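Local structure of serine proteinase inhibitor A (Sagittaria sagittifolia, 3E8L) at residues Leu46-Asp49 with Ala50-Tyr54; Gln20-Gly24 with Gly25-Leu29. The protein is a Kunitz-type serine proteinase inhibitor of beta-trefoil fold that probably inhibits trypsin and chymotrypsin simultaneously through two reactive sites. The protein carries 2 engineered substitutions. All coordinates share one frame; numbering follows the deposited sequence.

Interaction 1 (Leu46-Asp49 with Ala50-Tyr54); sequences LRKD and ACKSY. Engineered in segment 46-49: Arg-47 (natural residue His).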
ATOM      1  N   LEU A  46       1.434  18.341   4.450  1.00 31.02           N
ATOM      2  CA  LEU A  46       2.350  19.119   5.295  1.00 31.85           C
ATOM      3  C   LEU A  46       3.596  18.295   5.537  1.00 32.60           C
ATOM      4  O   LEU A  46       3.514  17.206   6.119  1.00 33.11           O
ATOM      5  CB  LEU A  46       1.749  19.403   6.665  1.00 31.39           C
ATOM      6  CG  LEU A  46       0.743  20.507   6.914  1.00 32.38           C
ATOM      7  CD1 LEU A  46       0.346  20.471   8.389  1.00 31.91           C
ATOM      8  CD2 LEU A  46       1.347  21.866   6.544  1.00 33.08           C
ATOM      9  N   ARG A  47       4.753  18.801   5.131  1.00 33.23           N
ATOM     10  CA  ARG A  47       5.984  18.065   5.381  1.00 34.42           C
ATOM     11  C   ARG A  47       6.101  17.595   6.843  1.00 34.22           C
ATOM     12  O   ARG A  47       5.887  18.358   7.785  1.00 33.84           O
ATOM     13  CB  ARG A  47       7.230  18.867   4.955  1.00 34.92           C
ATOM     14  CG  ARG A  47       7.366  19.002   3.442  1.00 37.93           C
ATOM     15  CD  ARG A  47       8.795  19.297   3.001  1.00 42.55           C
ATOM     16  NE  ARG A  47       8.841  19.723   1.597  1.00 44.83           N
ATOM     17  CZ  ARG A  47       8.928  20.994   1.192  1.00 46.73           C
ATOM     18  NH1 ARG A  47       8.954  21.274  -0.109  1.00 47.38           N
ATOM     19  NH2 ARG A  47       8.992  21.990   2.075  1.00 46.63           N
ATOM     20  N   LYS A  48       6.419  16.318   6.997  1.00 34.15           N
ATOM     21  CA  LYS A  48       6.796  15.744   8.268  1.00 33.96           C
ATOM     22  C   LYS A  48       8.306  15.479   8.277  1.00 34.04           C
ATOM     23  O   LYS A  48       9.049  16.102   9.019  1.00 33.86           O
ATOM     24  CB  LYS A  48       6.008  14.452   8.482  1.00 33.79           C
ATOM     25  CG  LYS A  48       6.276  13.734   9.772  1.00 33.36           C
ATOM     26  CD  LYS A  48       5.274  12.603   9.946  1.00 33.89           C
ATOM     27  CE  LYS A  48       5.861  11.482  10.819  1.00 32.62           C
ATOM     28  NZ  LYS A  48       5.918  11.858  12.243  1.00 30.29           N
ATOM     29  N   ASP A  49       8.749  14.555   7.426  1.00 34.47           N
ATOM     30  CA  ASP A  49      10.123  14.074   7.423  1.00 34.32           C
ATOM     31  C   ASP A  49      10.376  13.211   6.209  1.00 33.95           C
ATOM     32  O   ASP A  49       9.504  12.516   5.750  1.00 33.97           O
ATOM     33  CB  ASP A  49      10.395  13.243   8.678  1.00 34.69           C
ATOM     34  CG  ASP A  49      11.875  12.933   8.869  1.00 36.54           C
ATOM     35  OD1 ASP A  49      12.759  13.636   8.285  1.00 35.83           O
ATOM     36  OD2 ASP A  49      12.143  11.974   9.617  1.00 39.05           O
ATOM     37  N   ALA A  50      11.622  13.263   5.745  1.00 34.23           N
ATOM     38  CA  ALA A  50      12.097  12.504   4.600  1.00 33.85           C
ATOM     39  C   ALA A  50      11.148  12.650   3.434  1.00 33.78           C
ATOM     40  O   ALA A  50      10.835  13.757   3.016  1.00 34.00           O
ATOM     41  CB  ALA A  50      12.282  11.045   4.962  1.00 34.04           C
ATOM     42  N   CYS A  51      10.697  11.526   2.909  1.00 33.12           N
ATOM     43  CA  CYS A  51       9.718  11.542   1.849  1.00 31.73           C
ATOM     44  C   CYS A  51       8.304  11.577   2.475  1.00 31.73           C
ATOM     45  O   CYS A  51       7.340  11.370   1.765  1.00 31.67           O
ATOM     46  CB  CYS A  51       9.926  10.331   0.896  1.00 31.33           C
ATOM     47  SG  CYS A  51      11.678   9.776   0.501  1.00 30.12           S
ATOM     48  N   LYS A  52       8.176  11.872   3.782  1.00 30.60           N
ATOM     49  CA  LYS A  52       6.866  11.763   4.440  1.00 29.59           C
ATOM     50  C   LYS A  52       6.176  13.086   4.821  1.00 29.17           C
ATOM     51  O   LYS A  52       6.814  14.040   5.264  1.00 29.19           O
ATOM     52  CB  LYS A  52       7.006  10.863   5.663  1.00 29.72           C
ATOM     53  CG  LYS A  52       5.710  10.474   6.344  1.00 29.99           C
ATOM     54  CD  LYS A  52       5.981   9.533   7.513  1.00 28.26           C
ATOM     55  CE  LYS A  52       6.443   8.178   7.034  1.00 27.62           C
ATOM     56  NZ  LYS A  52       6.466   7.229   8.169  1.00 28.74           N
ATOM     57  N   SER A  53       4.857  13.112   4.654  1.00 28.60           N
ATOM     58  CA  SER A  53       4.032  14.296   4.882  1.00 28.11           C
ATOM     59  C   SER A  53       2.822  13.950   5.733  1.00 27.90           C
ATOM     60  O   SER A  53       2.432  12.772   5.810  1.00 27.92           O
ATOM     61  CB  SER A  53       3.524  14.840   3.547  1.00 27.99           C
ATOM     62  OG  SER A  53       4.517  15.559   2.850  1.00 27.88           O
ATOM     63  N   TYR A  54       2.214  14.958   6.366  1.00 27.42           N
ATOM     64  CA  TYR A  54       0.904  14.753   6.995  1.00 27.02           C
ATOM     65  C   TYR A  54      -0.159  15.050   5.956  1.00 27.47           C
ATOM     66  O   TYR A  54      -0.044  16.057   5.241  1.00 27.25           O
ATOM     67  CB  TYR A  54       0.686  15.683   8.182  1.00 26.23           C
ATOM     68  CG  TYR A  54       1.616  15.469   9.349  1.00 23.83           C
ATOM     69  CD1 TYR A  54       1.340  14.513  10.302  1.00 22.26           C
ATOM     70  CD2 TYR A  54       2.758  16.250   9.507  1.00 21.52           C
ATOM     71  CE1 TYR A  54       2.169  14.324  11.386  1.00 21.84           C
ATOM     72  CE2 TYR A  54       3.609  16.068  10.591  1.00 21.87           C
ATOM     73  CZ  TYR A  54       3.303  15.092  11.536  1.00 21.62           C
ATOM     74  OH  TYR A  54       4.124  14.878  12.629  1.00 19.52           O
TER

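Interaction 2 (Gln20-Gly24 with Gly25-Leu29); sequences QLNLG and GNYPL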
ATOM      1  N   GLN A  20     -13.230   6.800 -11.066  1.00 27.20           N
ATOM      2  CA  GLN A  20     -12.433   5.831 -11.816  1.00 27.99           C
ATOM      3  C   GLN A  20     -11.115   5.487 -11.140  1.00 28.32           C
ATOM      4  O   GLN A  20     -10.457   6.349 -10.547  1.00 28.66           O
ATOM      5  CB  GLN A  20     -12.213   6.314 -13.245  1.00 27.84           C
ATOM      6  CG  GLN A  20     -13.504   6.316 -14.057  1.00 28.60           C
ATOM      7  CD  GLN A  20     -13.389   7.165 -15.273  1.00 29.06           C
ATOM      8  OE1 GLN A  20     -12.424   7.058 -16.029  1.00 30.66           O
ATOM      9  NE2 GLN A  20     -14.375   8.009 -15.488  1.00 29.64           N
ATOM     10  N   LEU A  21     -10.749   4.214 -11.226  1.00 28.62           N
ATOM     11  CA  LEU A  21      -9.463   3.748 -10.733  1.00 29.10           C
ATOM     12  C   LEU A  21      -8.329   3.937 -11.739  1.00 29.24           C
ATOM     13  O   LEU A  21      -8.539   4.019 -12.959  1.00 28.69           O
ATOM     14  CB  LEU A  21      -9.538   2.266 -10.354  1.00 29.34           C
ATOM     15  CG  LEU A  21     -10.116   1.783  -9.021  1.00 29.14           C
ATOM     16  CD1 LEU A  21     -10.252   2.868  -7.955  1.00 29.96           C
ATOM     17  CD2 LEU A  21     -11.389   1.088  -9.229  1.00 29.37           C
ATOM     18  N   ASN A  22      -7.118   3.976 -11.206  1.00 29.68           N
ATOM     19  CA  ASN A  22      -5.927   3.993 -12.031  1.00 30.12           C
ATOM     20  C   ASN A  22      -5.529   2.587 -12.484  1.00 30.74           C
ATOM     21  O   ASN A  22      -5.024   1.785 -11.703  1.00 30.37           O
ATOM     22  CB  ASN A  22      -4.778   4.670 -11.292  1.00 30.27           C
ATOM     23  CG  ASN A  22      -3.437   4.361 -11.918  1.00 30.36           C
ATOM     24  OD1 ASN A  22      -3.365   4.023 -13.100  1.00 31.77           O
ATOM     25  ND2 ASN A  22      -2.375   4.471 -11.139  1.00 28.64           N
ATOM     26  N   LEU A  23      -5.810   2.302 -13.749  1.00 31.86           N
ATOM     27  CA  LEU A  23      -5.546   1.003 -14.343  1.00 32.83           C
ATOM     28  C   LEU A  23      -4.531   1.126 -15.463  1.00 33.25           C
ATOM     29  O   LEU A  23      -4.547   0.354 -16.412  1.00 33.31           O
ATOM     30  CB  LEU A  23      -6.837   0.402 -14.901  1.00 32.82           C
ATOM     31  CG  LEU A  23      -7.663  -0.492 -13.983  1.00 32.95           C
ATOM     32  CD1 LEU A  23      -8.128   0.264 -12.763  1.00 32.90           C
ATOM     33  CD2 LEU A  23      -8.839  -1.074 -14.735  1.00 32.05           C
ATOM     34  N   GLY A  24      -3.648   2.105 -15.353  1.00 34.15           N
ATOM     35  CA  GLY A  24      -2.630   2.305 -16.359  1.00 35.50           C
ATOM     36  C   GLY A  24      -2.881   3.525 -17.215  1.00 36.12           C
ATOM     37  O   GLY A  24      -3.896   4.206 -17.072  1.00 36.14           O
ATOM     38  N   GLY A  25      -1.941   3.796 -18.110  1.00 37.12           N
ATOM     39  CA  GLY A  25      -2.004   4.968 -18.953  1.00 37.89           C
ATOM     40  C   GLY A  25      -2.071   6.222 -18.113  1.00 38.95           C
ATOM     41  O   GLY A  25      -1.604   6.249 -16.979  1.00 39.28           O
ATOM     42  N   ASN A  26      -2.656   7.266 -18.681  1.00 39.34           N
ATOM     43  CA  ASN A  26      -2.908   8.485 -17.942  1.00 39.20           C
ATOM     44  C   ASN A  26      -4.081   8.241 -17.017  1.00 39.02           C
ATOM     45  O   ASN A  26      -5.230   8.202 -17.444  1.00 39.53           O
ATOM     46  CB  ASN A  26      -3.199   9.638 -18.900  1.00 39.61           C
ATOM     47  CG  ASN A  26      -1.958  10.110 -19.629  1.00 40.52           C
ATOM     48  OD1 ASN A  26      -1.084  10.744 -19.042  1.00 41.27           O
ATOM     49  ND2 ASN A  26      -1.877   9.805 -20.916  1.00 40.79           N
ATOM     50  N   TYR A  27      -3.772   8.055 -15.743  1.00 38.27           N
ATOM     51  CA  TYR A  27      -4.760   7.710 -14.752  1.00 36.93           C
ATOM     52  C   TYR A  27      -5.638   8.894 -14.374  1.00 35.08           C
ATOM     53  O   TYR A  27      -5.183  10.030 -14.387  1.00 34.14           O
ATOM     54  CB  TYR A  27      -4.095   7.123 -13.492  1.00 38.25           C
ATOM     55  CG  TYR A  27      -2.809   7.771 -12.973  1.00 39.69           C
ATOM     56  CD1 TYR A  27      -1.626   7.017 -12.875  1.00 41.70           C
ATOM     57  CD2 TYR A  27      -2.778   9.104 -12.525  1.00 41.26           C
ATOM     58  CE1 TYR A  27      -0.438   7.567 -12.369  1.00 41.95           C
ATOM     59  CE2 TYR A  27      -1.581   9.677 -12.024  1.00 42.44           C
ATOM     60  CZ  TYR A  27      -0.416   8.892 -11.955  1.00 42.83           C
ATOM     61  OH  TYR A  27       0.770   9.409 -11.484  1.00 42.82           O
ATOM     62  N   PRO A  28      -6.897   8.609 -14.005  1.00 33.35           N
ATOM     63  CA  PRO A  28      -7.864   9.620 -13.605  1.00 32.14           C
ATOM     64  C   PRO A  28      -7.520  10.172 -12.223  1.00 31.13           C
ATOM     65  O   PRO A  28      -7.009   9.442 -11.363  1.00 30.76           O
ATOM     66  CB  PRO A  28      -9.184   8.840 -13.560  1.00 32.32           C
ATOM     67  CG  PRO A  28      -8.864   7.464 -14.144  1.00 32.24           C
ATOM     68  CD  PRO A  28      -7.448   7.251 -13.864  1.00 32.73           C
ATOM     69  N   LEU A  29      -7.784  11.458 -12.018  1.00 29.76           N
ATOM     70  CA  LEU A  29      -7.359  12.119 -10.805  1.00 28.16           C
ATOM     71  C   LEU A  29      -8.502  12.863 -10.178  1.00 27.81           C
ATOM     72  O   LEU A  29      -9.368  13.395 -10.874  1.00 27.36           O
ATOM     73  CB  LEU A  29      -6.207  13.079 -11.083  1.00 28.12           C
ATOM     74  CG  LEU A  29      -4.850  12.515 -11.492  1.00 26.30           C
ATOM     75  CD1 LEU A  29      -3.931  13.651 -11.942  1.00 25.31           C
ATOM     76  CD2 LEU A  29      -4.233  11.732 -10.349  1.00 24.51           C
TER

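Interaction 1 (Leu46-Asp49 with Ala50-Tyr54)
Leu-46 and Tyr-54 pair within the antiparallel hairpin, away from its turn, Tyr-54 N reaching Leu-46 O at 2.6 Å and Leu-46 N returning to Tyr-54 O, while a type II' turn from Asp-49 to Lys-52 joins the strands. Between them lies a classic beta bulge: Lys-52 O accepts from both Lys-48 N and Asp-49 N, each at 2.9 Å, and so shifts the register by one. The Lys-48 chain crosses the Tyr-54 side chain at about a right angle; its chi1 of -179° sets CG opposite the backbone N and carries the chain out over the ring. Its CB and CG touch CE2, and CD sits over one face, 3.9 Å from the ring centroid and offset toward the rim, in a CH-pi contact. On the same lysine, CE lies 3.8 Å from CD of Lys-52, the two chains side by side. Leu-46 CB meets Tyr-54 CB at 4.2 Å. At the start of the turn, Ala-50 N gives a weak bond to Asp-49 OD1, and Cys-51 ties the loop to Cys-97 by a disulfide. Glu-107 takes a salt bridge from Lys-48 NZ and a hydrogen bond with Tyr-54 OH, probably offsetting the ammonium charge and helping fix both side chains together.

Interaction 2 (Gln20-Gly24 with Gly25-Leu29)
Asn-22 OD1, which also packs against CB of Tyr-27, accepts a nearly straight hydrogen bond from Gly-24 N (3.0 Å, 168° at the hydrogen), the mark of an Asx turn in the loop that precedes strand 30-34 of this beta-trefoil. The donor is tilted from the amide carbonyl plane. Beyond the turn the chain swings through Gly-24 and Gly-25, whose backbone angles would press a CB against neighbouring backbone atoms, and comes back beside its own start, with Asn-22 opposite Tyr-27. No hydrogen bond joins the two arms; they meet by packing. Asn-22 CG stands 3.2 Å from Tyr-27 CB, and Asn-22 ND2 lies 3.2 Å from Tyr-27 CD1, approaching the ring obliquely with the amide and ring planes 57° apart. Tyr-27 has its CG between backbone N and carbonyl carbon (chi1 41°), which brings CD1 up against the amide. With an alanine in place of Asn-22, Gly-24 N would probably be left without its side-chain acceptor, and the Tyr-27 ring set freer to turn. This loop also faces another protein: Asn-22 O, Gly-25 O and Tyr-27 N all bond to polar side chains of that protein's chain. Next in the chain, Pro-28 packs on the first arm, crossing Gln-20 at about a right angle. Pro-28 CG meets Gln-20 CB at 3.7 Å, and Pro-28 CD rests 3.5 Å from Leu-21 O.

Interactions 1 and 2 are separate pieces of the same beta-trefoil: their centres are about 25 Å apart, their nearest atoms about 15 Å, and they do not touch. Both reverse the chain within a few residues, but by different means. The hairpin of 46-54 is held by paired backbone bonds, its turn tied by a disulfide to Cys-97, whereas the loop of 20-29, earlier in the chain, has no backbone bond between its arms, but an Asx turn and packing. Interaction 1 is a surface contact and interaction 2 partly buried, their centres about 15 and 16 Å from the centre of the chain. Each meets another protein, residues 20-29 through several hydrogen bonds, the engineered Arg-47 by packing.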